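Local coordinates for lipopolysaccharide biosynthesis protein wbpB (Thermus thermophilus, PDB 3O9Z), which probably acts as an NAD-dependent dehydrogenase in the biosynthesis of 2,3-diacetamido-2,3-dideoxy-D-mannuronic acid, a sugar of bacterial lipopolysaccharide, at residues 74-85 against 97-107. Numbering follows the deposited sequence.
Sequences DYLSIASPNHLH and ANALSEKPLVL. With NAD (nicotinamide-adenine-dinucleotide), chain E; AKG (2-oxoglutaric acid), chain F.
His85 reaches from the start of helix 85-94 into the turn that follows strand 98-101, and its ND1 donates to Pro104 O at 2.8 Å, the acceptor close to the ring plane. At the far edge of the ring, NE2 donates to Ser80 O (2.7 Å), so two backbone carbonyls fix its rotation; Ser101 OG sits over one face and Asn82 CA over the other. A phenylalanine here would probably leave the Pro104 and Ser80 carbonyls without their donors and the turn without this tie to 74-85. The Asn82 side chain crosses the Pro104 ring at about a right angle, CG 3.4 Å from CD, while its OD1 accepts from NAD O3D at 2.7 Å. Two bends along Lys103 (chi2 57°, chi3 63°) curl NZ back to NAD O2D and the keto oxygen O5 of 2-oxoglutarate, each at 2.8 Å. This is the Rossmann-fold principle: a right-handed beta-alpha-beta crossover sets strands 75-78 and 98-101 parallel, and the cofactor lies at their C-terminal ends. Five backbone hydrogen bonds join them, from Asn98 N to Asp74 O through Glu102 N to Ile78 O. Farther back, Asn98 CB lies over the Tyr75 ring, 3.7 Å from its centroid; ND2 bonds weakly to Tyr75 OH, while OD1 accepts from Arg125 N outside the pair. His19 and His266 hold Glu102 OE2, and Asn183 and Ser177 take up Asn82 ND2.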
loop_
_atom_site.group_PDB
_atom_site.type_symbol
_atom_site.label_atom_id
_atom_site.label_comp_id
_atom_site.label_asym_id
_atom_site.label_seq_id
_atom_site.Cartn_x
_atom_site.Cartn_y
_atom_site.Cartn_z
ATOM N N ASP A 74 15.896 -22.535 10.164
ATOM C CA ASP A 74 17.167 -22.258 10.883
ATOM C C ASP A 74 17.491 -20.762 10.962
ATOM O O ASP A 74 17.998 -20.286 11.991
ATOM C CB ASP A 74 18.281 -22.984 10.143
ATOM C CG ASP A 74 18.089 -24.490 10.174
ATOM O OD1 ASP A 74 17.848 -25.036 11.275
ATOM O OD2 ASP A 74 18.190 -25.103 9.088
ATOM N N TYR A 75 17.128 -20.010 9.916
ATOM C CA TYR A 75 17.541 -18.622 9.763
ATOM C C TYR A 75 16.389 -17.817 9.129
ATOM O O TYR A 75 15.723 -18.284 8.173
ATOM C CB TYR A 75 18.715 -18.522 8.796
ATOM C CG TYR A 75 20.041 -18.535 9.523
ATOM C CD1 TYR A 75 20.627 -17.351 9.939
ATOM C CD2 TYR A 75 20.632 -19.731 9.872
ATOM C CE1 TYR A 75 21.831 -17.341 10.625
ATOM C CE2 TYR A 75 21.820 -19.740 10.573
ATOM C CZ TYR A 75 22.401 -18.555 10.944
ATOM O OH TYR A 75 23.586 -18.553 11.652
ATOM N N LEU A 76 16.180 -16.640 9.685
ATOM C CA LEU A 76 15.402 -15.610 8.976
ATOM C C LEU A 76 16.419 -14.657 8.350
ATOM O O LEU A 76 17.094 -13.944 9.107
ATOM C CB LEU A 76 14.453 -14.918 9.938
ATOM C CG LEU A 76 13.522 -13.930 9.219
ATOM C CD1 LEU A 76 12.598 -14.684 8.220
ATOM C CD2 LEU A 76 12.740 -13.218 10.244
ATOM N N SER A 77 16.498 -14.586 7.016
ATOM C CA SER A 77 17.228 -13.513 6.335
ATOM C C SER A 77 16.327 -12.298 6.164
ATOM O O SER A 77 15.161 -12.414 5.784
ATOM C CB SER A 77 17.717 -13.954 4.970
ATOM O OG SER A 77 18.683 -15.002 5.007
ATOM N N ILE A 78 16.882 -11.117 6.398
ATOM C CA ILE A 78 16.044 -9.931 6.552
ATOM C C ILE A 78 16.558 -8.853 5.593
ATOM O O ILE A 78 17.635 -8.290 5.767
ATOM C CB ILE A 78 16.027 -9.403 8.022
ATOM C CG1 ILE A 78 15.309 -10.449 8.893
ATOM C CG2 ILE A 78 15.404 -8.046 8.185
ATOM C CD1 ILE A 78 15.545 -10.241 10.424
ATOM N N ALA A 79 15.748 -8.581 4.573
ATOM C CA ALA A 79 16.071 -7.553 3.548
ATOM C C ALA A 79 14.960 -6.510 3.474
ATOM O O ALA A 79 14.721 -5.931 2.391
ATOM C CB ALA A 79 16.336 -8.217 2.221
ATOM N N SER A 80 14.255 -6.259 4.563
ATOM C CA SER A 80 13.220 -5.244 4.716
ATOM C C SER A 80 13.824 -3.859 4.991
ATOM O O SER A 80 15.053 -3.777 5.226
ATOM C CB SER A 80 12.268 -5.672 5.835
ATOM O OG SER A 80 13.078 -5.847 7.018
ATOM N N PRO A 81 13.009 -2.783 4.982
ATOM C CA PRO A 81 13.483 -1.438 5.378
ATOM C C PRO A 81 14.058 -1.442 6.802
ATOM O O PRO A 81 13.716 -2.317 7.627
ATOM C CB PRO A 81 12.229 -0.570 5.332
ATOM C CG PRO A 81 11.393 -1.248 4.210
ATOM C CD PRO A 81 11.617 -2.722 4.475
ATOM N N ASN A 82 15.010 -0.559 7.056
ATOM C CA ASN A 82 15.878 -0.659 8.216
ATOM C C ASN A 82 15.121 -0.702 9.510
ATOM O O ASN A 82 15.585 -1.434 10.419
ATOM C CB ASN A 82 16.874 0.514 8.237
ATOM C CG ASN A 82 17.727 0.562 6.971
ATOM O OD1 ASN A 82 17.829 -0.398 6.213
ATOM N ND2 ASN A 82 18.397 1.712 6.790
ATOM N N HIS A 83 14.059 0.074 9.659
ATOM C CA HIS A 83 13.352 0.124 10.939
ATOM C C HIS A 83 12.670 -1.199 11.247
ATOM O O HIS A 83 12.328 -1.436 12.428
ATOM C CB HIS A 83 12.332 1.238 10.963
ATOM C CG HIS A 83 11.175 1.013 10.044
ATOM N ND1 HIS A 83 11.314 0.762 8.694
ATOM C CD2 HIS A 83 9.843 1.022 10.298
ATOM C CE1 HIS A 83 10.114 0.610 8.162
ATOM N NE2 HIS A 83 9.206 0.799 9.106
ATOM N N LEU A 84 12.468 -2.037 10.242
ATOM C CA LEU A 84 11.854 -3.332 10.492
ATOM C C LEU A 84 12.888 -4.386 10.848
ATOM O O LEU A 84 12.529 -5.528 11.215
ATOM C CB LEU A 84 11.097 -3.799 9.222
ATOM C CG LEU A 84 9.765 -3.068 9.127
ATOM C CD1 LEU A 84 9.313 -3.074 7.639
ATOM C CD2 LEU A 84 8.709 -3.800 9.991
ATOM N N HIS A 85 14.193 -4.084 10.772
ATOM C CA HIS A 85 15.156 -5.103 11.113
ATOM C C HIS A 85 14.998 -5.546 12.582
ATOM O O HIS A 85 14.914 -6.767 12.812
ATOM C CB HIS A 85 16.597 -4.634 10.837
ATOM C CG HIS A 85 16.909 -4.408 9.380
ATOM N ND1 HIS A 85 18.137 -3.948 8.963
ATOM C CD2 HIS A 85 16.128 -4.479 8.269
ATOM C CE1 HIS A 85 18.120 -3.796 7.644
ATOM N NE2 HIS A 85 16.922 -4.126 7.194
ATOM N N ALA A 97 14.626 -19.217 15.601
ATOM C CA ALA A 97 15.544 -19.168 14.466
ATOM C C ALA A 97 16.598 -18.065 14.757
ATOM O O ALA A 97 16.355 -17.143 15.557
ATOM C CB ALA A 97 14.790 -18.751 13.166
ATOM N N ASN A 98 17.719 -18.218 14.086
ATOM C CA ASN A 98 18.761 -17.176 14.093
ATOM C C ASN A 98 18.305 -16.158 13.055
ATOM O O ASN A 98 17.359 -16.400 12.291
ATOM C CB ASN A 98 20.120 -17.758 13.686
ATOM C CG ASN A 98 20.805 -18.560 14.832
ATOM O OD1 ASN A 98 20.423 -18.593 15.981
ATOM N ND2 ASN A 98 21.928 -19.106 14.493
ATOM N N ALA A 99 18.978 -15.011 13.044
ATOM C CA ALA A 99 18.676 -13.933 12.096
ATOM C C ALA A 99 19.911 -13.558 11.342
ATOM O O ALA A 99 21.023 -13.478 11.925
ATOM C CB ALA A 99 18.120 -12.746 12.840
ATOM N N LEU A 100 19.737 -13.247 10.066
ATOM C CA LEU A 100 20.806 -12.671 9.296
ATOM C C LEU A 100 20.215 -11.456 8.616
ATOM O O LEU A 100 19.502 -11.581 7.607
ATOM C CB LEU A 100 21.390 -13.595 8.242
ATOM C CG LEU A 100 22.478 -13.031 7.298
ATOM C CD1 LEU A 100 23.542 -12.179 8.049
ATOM C CD2 LEU A 100 23.121 -14.053 6.370
ATOM N N SER A 101 20.541 -10.302 9.156
ATOM C CA SER A 101 19.901 -9.074 8.705
ATOM C C SER A 101 20.828 -8.246 7.828
ATOM O O SER A 101 22.028 -8.160 8.058
ATOM C CB SER A 101 19.542 -8.232 9.909
ATOM O OG SER A 101 18.873 -7.039 9.565
ATOM N N GLU A 102 20.239 -7.650 6.790
ATOM C CA GLU A 102 20.963 -6.586 6.085
ATOM C C GLU A 102 21.446 -5.525 7.052
ATOM O O GLU A 102 20.870 -5.292 8.121
ATOM C CB GLU A 102 20.075 -5.973 4.994
ATOM C CG GLU A 102 20.172 -6.716 3.675
ATOM C CD GLU A 102 21.529 -6.594 3.006
ATOM O OE1 GLU A 102 22.343 -5.737 3.504
ATOM O OE2 GLU A 102 21.797 -7.267 1.992
ATOM N N LYS A 103 22.432 -4.754 6.577
ATOM C CA LYS A 103 22.844 -3.529 7.268
ATOM C C LYS A 103 21.788 -2.434 7.127
ATOM O O LYS A 103 20.963 -2.462 6.193
ATOM C CB LYS A 103 24.234 -3.050 6.804
ATOM C CG LYS A 103 24.497 -3.064 5.288
ATOM C CD LYS A 103 23.524 -2.257 4.391
ATOM C CE LYS A 103 23.530 -0.757 4.669
ATOM N NZ LYS A 103 22.518 -0.158 3.694
ATOM N N PRO A 104 21.753 -1.490 8.057
ATOM C CA PRO A 104 22.382 -1.537 9.404
ATOM C C PRO A 104 21.663 -2.641 10.166
ATOM O O PRO A 104 20.458 -2.814 9.994
ATOM C CB PRO A 104 22.036 -0.165 10.008
ATOM C CG PRO A 104 20.682 0.188 9.333
ATOM C CD PRO A 104 20.858 -0.332 7.919
ATOM N N LEU A 105 22.361 -3.389 11.018
ATOM C CA LEU A 105 21.701 -4.485 11.746
ATOM C C LEU A 105 20.420 -4.026 12.443
ATOM O O LEU A 105 19.362 -4.680 12.304
ATOM C CB LEU A 105 22.735 -5.070 12.763
ATOM C CG LEU A 105 22.318 -6.354 13.522
ATOM C CD1 LEU A 105 21.767 -7.357 12.532
ATOM C CD2 LEU A 105 23.569 -6.928 14.222
ATOM N N VAL A 106 20.479 -2.939 13.208
ATOM C CA VAL A 106 19.328 -2.243 13.744
ATOM C C VAL A 106 19.618 -0.745 13.725
ATOM O O VAL A 106 20.736 -0.353 13.334
ATOM C CB VAL A 106 18.923 -2.679 15.175
ATOM C CG1 VAL A 106 18.607 -4.193 15.224
ATOM C CG2 VAL A 106 20.095 -2.357 16.185
ATOM N N LEU A 107 18.654 0.067 14.108
ATOM C CA LEU A 107 18.790 1.528 14.052
ATOM C C LEU A 107 19.412 2.102 15.311
ATOM O O LEU A 107 20.047 3.144 15.273
ATOM C CB LEU A 107 17.462 2.238 13.744
ATOM C CG LEU A 107 16.929 2.024 12.316
ATOM C CD1 LEU A 107 15.607 2.831 12.198
ATOM C CD2 LEU A 107 18.084 2.500 11.396
HETATM P PA NAD E . 13.768 -1.856 -1.468
HETATM O O1A NAD E . 14.150 -2.140 -2.872
HETATM O O2A NAD E . 12.909 -0.642 -1.080
HETATM O O5B NAD E . 13.058 -3.206 -1.059
HETATM C C5B NAD E . 12.500 -3.211 0.225
HETATM C C4B NAD E . 11.483 -4.376 0.301
HETATM O O4B NAD E . 11.006 -4.558 1.660
HETATM C C3B NAD E . 10.226 -3.987 -0.526
HETATM O O3B NAD E . 9.925 -4.983 -1.525
HETATM C C2B NAD E . 9.112 -3.805 0.519
HETATM O O2B NAD E . 7.794 -4.138 0.059
HETATM C C1B NAD E . 9.610 -4.863 1.548
HETATM N N9A NAD E . 8.965 -4.645 2.870
HETATM C C8A NAD E . 8.346 -3.588 3.464
HETATM N N7A NAD E . 7.880 -3.926 4.664
HETATM C C5A NAD E . 8.118 -5.267 4.835
HETATM C C6A NAD E . 7.845 -6.230 5.879
HETATM N N6A NAD E . 7.144 -5.856 6.994
HETATM N N1A NAD E . 8.316 -7.441 5.603
HETATM C C2A NAD E . 8.988 -7.890 4.553
HETATM N N3A NAD E . 9.231 -7.011 3.547
HETATM C C4A NAD E . 8.830 -5.747 3.724
HETATM O O3 NAD E . 15.101 -1.769 -0.587
HETATM P PN NAD E . 16.478 -2.499 -0.701
HETATM O O1N NAD E . 17.468 -1.568 -1.398
HETATM O O2N NAD E . 16.288 -3.893 -1.233
HETATM O O5D NAD E . 17.014 -2.481 0.804
HETATM C C5D NAD E . 16.573 -3.577 1.566
HETATM C C4D NAD E . 17.537 -3.673 2.762
HETATM O O4D NAD E . 18.801 -4.091 2.200
HETATM C C3D NAD E . 17.779 -2.375 3.546
HETATM O O3D NAD E . 18.070 -2.784 4.921
HETATM C C2D NAD E . 19.095 -1.884 2.921
HETATM O O2D NAD E . 19.871 -1.116 3.827
HETATM C C1D NAD E . 19.849 -3.151 2.497
HETATM N N1N NAD E . 20.752 -2.936 1.368
HETATM C C2N NAD E . 21.991 -3.375 1.439
HETATM C C3N NAD E . 22.928 -3.248 0.434
HETATM C C7N NAD E . 24.286 -3.739 0.729
HETATM O O7N NAD E . 24.499 -4.612 1.597
HETATM N N7N NAD E . 25.221 -3.276 -0.092
HETATM C C4N NAD E . 22.510 -2.626 -0.751
HETATM C C5N NAD E . 21.168 -2.251 -0.829
HETATM C C6N NAD E . 20.274 -2.419 0.225
HETATM C C1 AKG F . 22.391 0.733 0.074
HETATM O O1 AKG F . 22.040 1.304 -0.992
HETATM O O2 AKG F . 21.600 0.555 1.007
HETATM C C2 AKG F . 23.701 0.143 0.245
HETATM O O5 AKG F . 23.968 -0.408 1.311
HETATM C C3 AKG F . 24.730 0.230 -0.852
HETATM C C4 AKG F . 25.609 1.447 -0.569
HETATM C C5 AKG F . 26.581 1.767 -1.687
HETATM O O3 AKG F . 26.174 1.787 -2.864
HETATM O O4 AKG F . 27.761 1.998 -1.413
#